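Long-range contact in lysozyme (Penaeus vannamei, PDB 6UKC), which probably hydrolyses the beta-1,4 linkages of bacterial peptidoglycan and of chitodextrins, as a C-type lysozyme of glycosyl hydrolase family 22: residues A[4-16]-A[30-43]. Residues are numbered along the deposited sequence; the frame is centred on the assembly and turned at random.
Sequences AKVFGKCEFAELL and WVCIAEFESSFNTA
Lys9 CA lies over one face of the Phe40 ring in a CH-pi contact, 4.0 Å from the ring centroid, and the side chain can be followed outward from there. CB sits 3.5 Å from Phe40 CZ. CG, anti to the backbone N (chi1 170°), meets Val31 CG1 at 3.6 Å. CD passes Glu35 OE2. The extended chain carries NZ to a water, which bridges it to Glu35 OE2. NZ also forms a salt bridge with Glu132 and bonds to Tyr129 O, while Tyr129 OH binds Glu35 OE2. Both charged ends are thus tied to helix 126-134.

The opposite face of the Phe40 ring rests on Glu35 CA, so the ring is held between helix 9-20 and helix 24-38 of the C-type lysozyme fold. Phe40 CD1 lies 3.8 Å from Phe12 CD2; the two ring planes are inclined at 57°. Phe12 CE2 reaches Ala34 CB, and Val31 CG2 packs on Ala13.

Before helix 9-20 the N-terminal arm pairs with the turn and loop at 40-43 through a single bridge, Val6 with Asn41. Phe7 N donates to Phe40 O at 2.8 Å. Lys5 O accepts two bonds: Thr42 N comes nearly in line with the carbonyl, and Thr42 OG1 takes a lone pair at 2.7 Å.

Two donors of one residue thus grip Lys5 O and tie down the arm, whereas Lys9 and Glu35 are linked through water and Tyr129, not by a direct salt bridge.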
# COMPACT_ATOMS: atom_id res chain seq x y z
N ALA A 4 -14.78 9.96 1.76
CA ALA A 4 -13.66 9.08 2.15
C ALA A 4 -12.37 9.90 2.26
O ALA A 4 -12.26 10.95 1.59
CB ALA A 4 -13.54 7.96 1.14
N LYS A 5 -11.44 9.46 3.11
CA LYS A 5 -10.17 10.18 3.39
C LYS A 5 -9.27 10.13 2.16
O LYS A 5 -9.04 9.01 1.61
CB LYS A 5 -9.45 9.52 4.56
CG LYS A 5 -8.19 10.21 5.04
CD LYS A 5 -8.34 11.70 5.22
CE LYS A 5 -7.18 12.30 5.99
NZ LYS A 5 -7.17 13.79 5.94
N VAL A 6 -8.77 11.30 1.76
CA VAL A 6 -7.70 11.47 0.74
C VAL A 6 -6.55 12.23 1.41
O VAL A 6 -6.68 13.41 1.69
CB VAL A 6 -8.18 12.22 -0.52
CG1 VAL A 6 -7.08 12.25 -1.58
CG2 VAL A 6 -9.47 11.63 -1.09
N PHE A 7 -5.43 11.56 1.63
CA PHE A 7 -4.28 12.20 2.31
C PHE A 7 -3.54 13.15 1.35
O PHE A 7 -3.41 12.87 0.13
CB PHE A 7 -3.34 11.12 2.84
CG PHE A 7 -3.86 10.30 4.00
CD1 PHE A 7 -3.70 10.75 5.30
CD2 PHE A 7 -4.49 9.08 3.81
CE1 PHE A 7 -4.17 10.01 6.37
CE2 PHE A 7 -4.94 8.33 4.88
CZ PHE A 7 -4.76 8.79 6.16
N GLY A 8 -3.00 14.23 1.89
CA GLY A 8 -1.80 14.86 1.29
C GLY A 8 -0.59 13.94 1.42
O GLY A 8 -0.53 13.18 2.38
N LYS A 9 0.35 14.00 0.49
CA LYS A 9 1.58 13.15 0.47
C LYS A 9 2.36 13.31 1.80
O LYS A 9 2.67 12.30 2.44
CB LYS A 9 2.41 13.54 -0.75
CG LYS A 9 3.81 12.95 -0.81
CD LYS A 9 4.61 13.50 -1.97
CE LYS A 9 6.08 13.18 -1.88
NZ LYS A 9 6.80 13.62 -3.11
N CYS A 10 2.70 14.53 2.18
CA CYS A 10 3.45 14.85 3.43
C CYS A 10 2.57 14.51 4.63
O CYS A 10 3.12 13.99 5.62
CB CYS A 10 3.90 16.30 3.43
SG CYS A 10 4.98 16.66 2.03
N GLU A 11 1.26 14.73 4.56
CA GLU A 11 0.33 14.33 5.65
C GLU A 11 0.39 12.81 5.86
O GLU A 11 0.43 12.33 7.01
CB GLU A 11 -1.08 14.74 5.26
CG GLU A 11 -2.09 14.50 6.36
CD GLU A 11 -3.53 14.54 5.89
OE1 GLU A 11 -4.40 14.16 6.65
OE2 GLU A 11 -3.77 14.96 4.74
N PHE A 12 0.41 12.07 4.78
CA PHE A 12 0.50 10.60 4.80
C PHE A 12 1.88 10.21 5.34
O PHE A 12 1.92 9.29 6.21
CB PHE A 12 0.23 10.02 3.42
CG PHE A 12 0.16 8.52 3.39
CD1 PHE A 12 -0.75 7.84 4.18
CD2 PHE A 12 1.01 7.80 2.59
CE1 PHE A 12 -0.81 6.46 4.14
CE2 PHE A 12 0.96 6.41 2.57
CZ PHE A 12 0.05 5.75 3.35
N ALA A 13 2.96 10.86 4.87
CA ALA A 13 4.32 10.59 5.39
C ALA A 13 4.36 10.81 6.91
O ALA A 13 4.88 9.90 7.62
CB ALA A 13 5.36 11.45 4.69
N GLU A 14 3.86 11.96 7.40
CA GLU A 14 3.89 12.33 8.84
C GLU A 14 3.05 11.31 9.63
O GLU A 14 3.42 10.96 10.74
CB GLU A 14 3.45 13.78 9.06
CG GLU A 14 4.46 14.82 8.55
CD GLU A 14 4.14 16.28 8.87
OE1 GLU A 14 4.24 17.12 7.96
OE2 GLU A 14 3.81 16.59 10.03
N LEU A 15 1.95 10.80 9.07
CA LEU A 15 1.08 9.83 9.78
C LEU A 15 1.85 8.52 10.02
O LEU A 15 1.77 7.97 11.15
CB LEU A 15 -0.16 9.54 8.95
CG LEU A 15 -1.03 8.42 9.52
CD1 LEU A 15 -1.69 8.89 10.81
CD2 LEU A 15 -2.05 7.95 8.50
N LEU A 16 2.49 8.00 8.97
CA LEU A 16 3.27 6.74 9.08
C LEU A 16 4.39 6.91 10.13
O LEU A 16 4.66 5.95 10.89
CB LEU A 16 3.81 6.35 7.70
CG LEU A 16 2.77 6.00 6.64
CD1 LEU A 16 3.44 5.78 5.30
CD2 LEU A 16 1.98 4.75 7.02
N TRP A 30 6.30 3.49 1.09
CA TRP A 30 4.81 3.39 1.17
C TRP A 30 4.20 4.66 0.54
O TRP A 30 3.20 4.54 -0.22
CB TRP A 30 4.31 3.11 2.60
CG TRP A 30 4.59 1.73 3.11
CD1 TRP A 30 5.16 1.43 4.32
CD2 TRP A 30 4.28 0.46 2.49
NE1 TRP A 30 5.26 0.07 4.48
CE2 TRP A 30 4.73 -0.56 3.38
CE3 TRP A 30 3.69 0.07 1.28
CZ2 TRP A 30 4.61 -1.91 3.09
CZ3 TRP A 30 3.59 -1.27 0.98
CH2 TRP A 30 4.02 -2.25 1.88
N VAL A 31 4.78 5.83 0.80
CA VAL A 31 4.26 7.11 0.21
C VAL A 31 4.24 7.00 -1.33
O VAL A 31 3.18 7.34 -1.98
CB VAL A 31 5.10 8.30 0.70
CG1 VAL A 31 4.80 9.58 -0.07
CG2 VAL A 31 4.94 8.53 2.20
N CYS A 32 5.36 6.58 -1.91
CA CYS A 32 5.51 6.47 -3.38
C CYS A 32 4.44 5.50 -3.93
O CYS A 32 3.75 5.87 -4.95
CB CYS A 32 6.91 6.00 -3.77
SG CYS A 32 7.18 6.13 -5.56
N ILE A 33 4.33 4.32 -3.30
CA ILE A 33 3.37 3.26 -3.73
C ILE A 33 1.95 3.83 -3.64
O ILE A 33 1.24 3.70 -4.67
CB ILE A 33 3.55 1.95 -2.96
CG1 ILE A 33 4.87 1.29 -3.35
CG2 ILE A 33 2.36 1.01 -3.20
CD1 ILE A 33 5.33 0.23 -2.37
N ALA A 34 1.59 4.47 -2.51
CA ALA A 34 0.24 5.06 -2.32
C ALA A 34 -0.04 6.13 -3.38
O ALA A 34 -1.19 6.20 -3.89
CB ALA A 34 0.09 5.66 -0.94
N GLU A 35 0.93 7.02 -3.63
CA GLU A 35 0.71 8.10 -4.63
C GLU A 35 0.21 7.44 -5.92
O GLU A 35 -0.89 7.80 -6.40
CB GLU A 35 1.95 8.94 -4.90
CG GLU A 35 1.59 10.21 -5.66
CD GLU A 35 2.72 11.10 -6.13
OE1 GLU A 35 2.56 11.63 -7.20
OE2 GLU A 35 3.72 11.28 -5.40
N PHE A 36 0.97 6.47 -6.43
CA PHE A 36 0.80 5.99 -7.83
C PHE A 36 -0.21 4.85 -7.88
O PHE A 36 -0.69 4.62 -8.98
CB PHE A 36 2.15 5.67 -8.46
CG PHE A 36 3.00 6.91 -8.57
CD1 PHE A 36 2.67 7.90 -9.48
CD2 PHE A 36 4.08 7.12 -7.73
CE1 PHE A 36 3.43 9.06 -9.59
CE2 PHE A 36 4.83 8.29 -7.82
CZ PHE A 36 4.51 9.26 -8.74
N GLU A 37 -0.57 4.22 -6.75
CA GLU A 37 -1.64 3.20 -6.77
C GLU A 37 -2.99 3.90 -6.65
O GLU A 37 -3.91 3.43 -7.33
CB GLU A 37 -1.44 2.12 -5.71
CG GLU A 37 -0.26 1.22 -5.98
CD GLU A 37 -0.49 0.17 -7.04
OE1 GLU A 37 0.47 -0.56 -7.36
OE2 GLU A 37 -1.62 0.07 -7.49
N SER A 38 -3.13 4.98 -5.88
CA SER A 38 -4.47 5.45 -5.46
C SER A 38 -4.59 6.97 -5.29
O SER A 38 -5.70 7.39 -4.91
CB SER A 38 -4.84 4.80 -4.16
OG SER A 38 -4.01 5.30 -3.11
N SER A 39 -3.54 7.76 -5.52
CA SER A 39 -3.45 9.20 -5.16
C SER A 39 -3.81 9.40 -3.68
O SER A 39 -4.54 10.36 -3.37
CB SER A 39 -4.31 10.01 -6.06
OG SER A 39 -3.98 9.72 -7.41
N PHE A 40 -3.35 8.49 -2.82
CA PHE A 40 -3.53 8.52 -1.34
C PHE A 40 -5.02 8.62 -0.96
O PHE A 40 -5.34 9.20 0.12
CB PHE A 40 -2.81 9.72 -0.71
CG PHE A 40 -1.40 9.95 -1.18
CD1 PHE A 40 -0.34 9.25 -0.61
CD2 PHE A 40 -1.14 10.88 -2.17
CE1 PHE A 40 0.97 9.51 -1.00
CE2 PHE A 40 0.17 11.14 -2.56
CZ PHE A 40 1.21 10.46 -1.98
N ASN A 41 -5.88 8.05 -1.81
CA ASN A 41 -7.35 8.02 -1.60
C ASN A 41 -7.73 6.67 -0.98
O ASN A 41 -7.68 5.62 -1.69
CB ASN A 41 -8.08 8.34 -2.90
CG ASN A 41 -9.58 8.09 -2.83
OD1 ASN A 41 -10.20 8.18 -1.76
ND2 ASN A 41 -10.15 7.77 -3.98
N THR A 42 -8.13 6.70 0.29
CA THR A 42 -8.45 5.50 1.10
C THR A 42 -9.67 4.74 0.55
O THR A 42 -9.84 3.58 0.94
CB THR A 42 -8.71 5.86 2.57
OG1 THR A 42 -9.89 6.67 2.67
CG2 THR A 42 -7.53 6.57 3.20
N ALA A 43 -10.51 5.37 -0.28
CA ALA A 43 -11.73 4.76 -0.86
C ALA A 43 -11.52 4.39 -2.33
O ALA A 43 -12.49 3.90 -2.93
CB ALA A 43 -12.91 5.69 -0.68
O HOH W 1 5.05 13.34 -5.55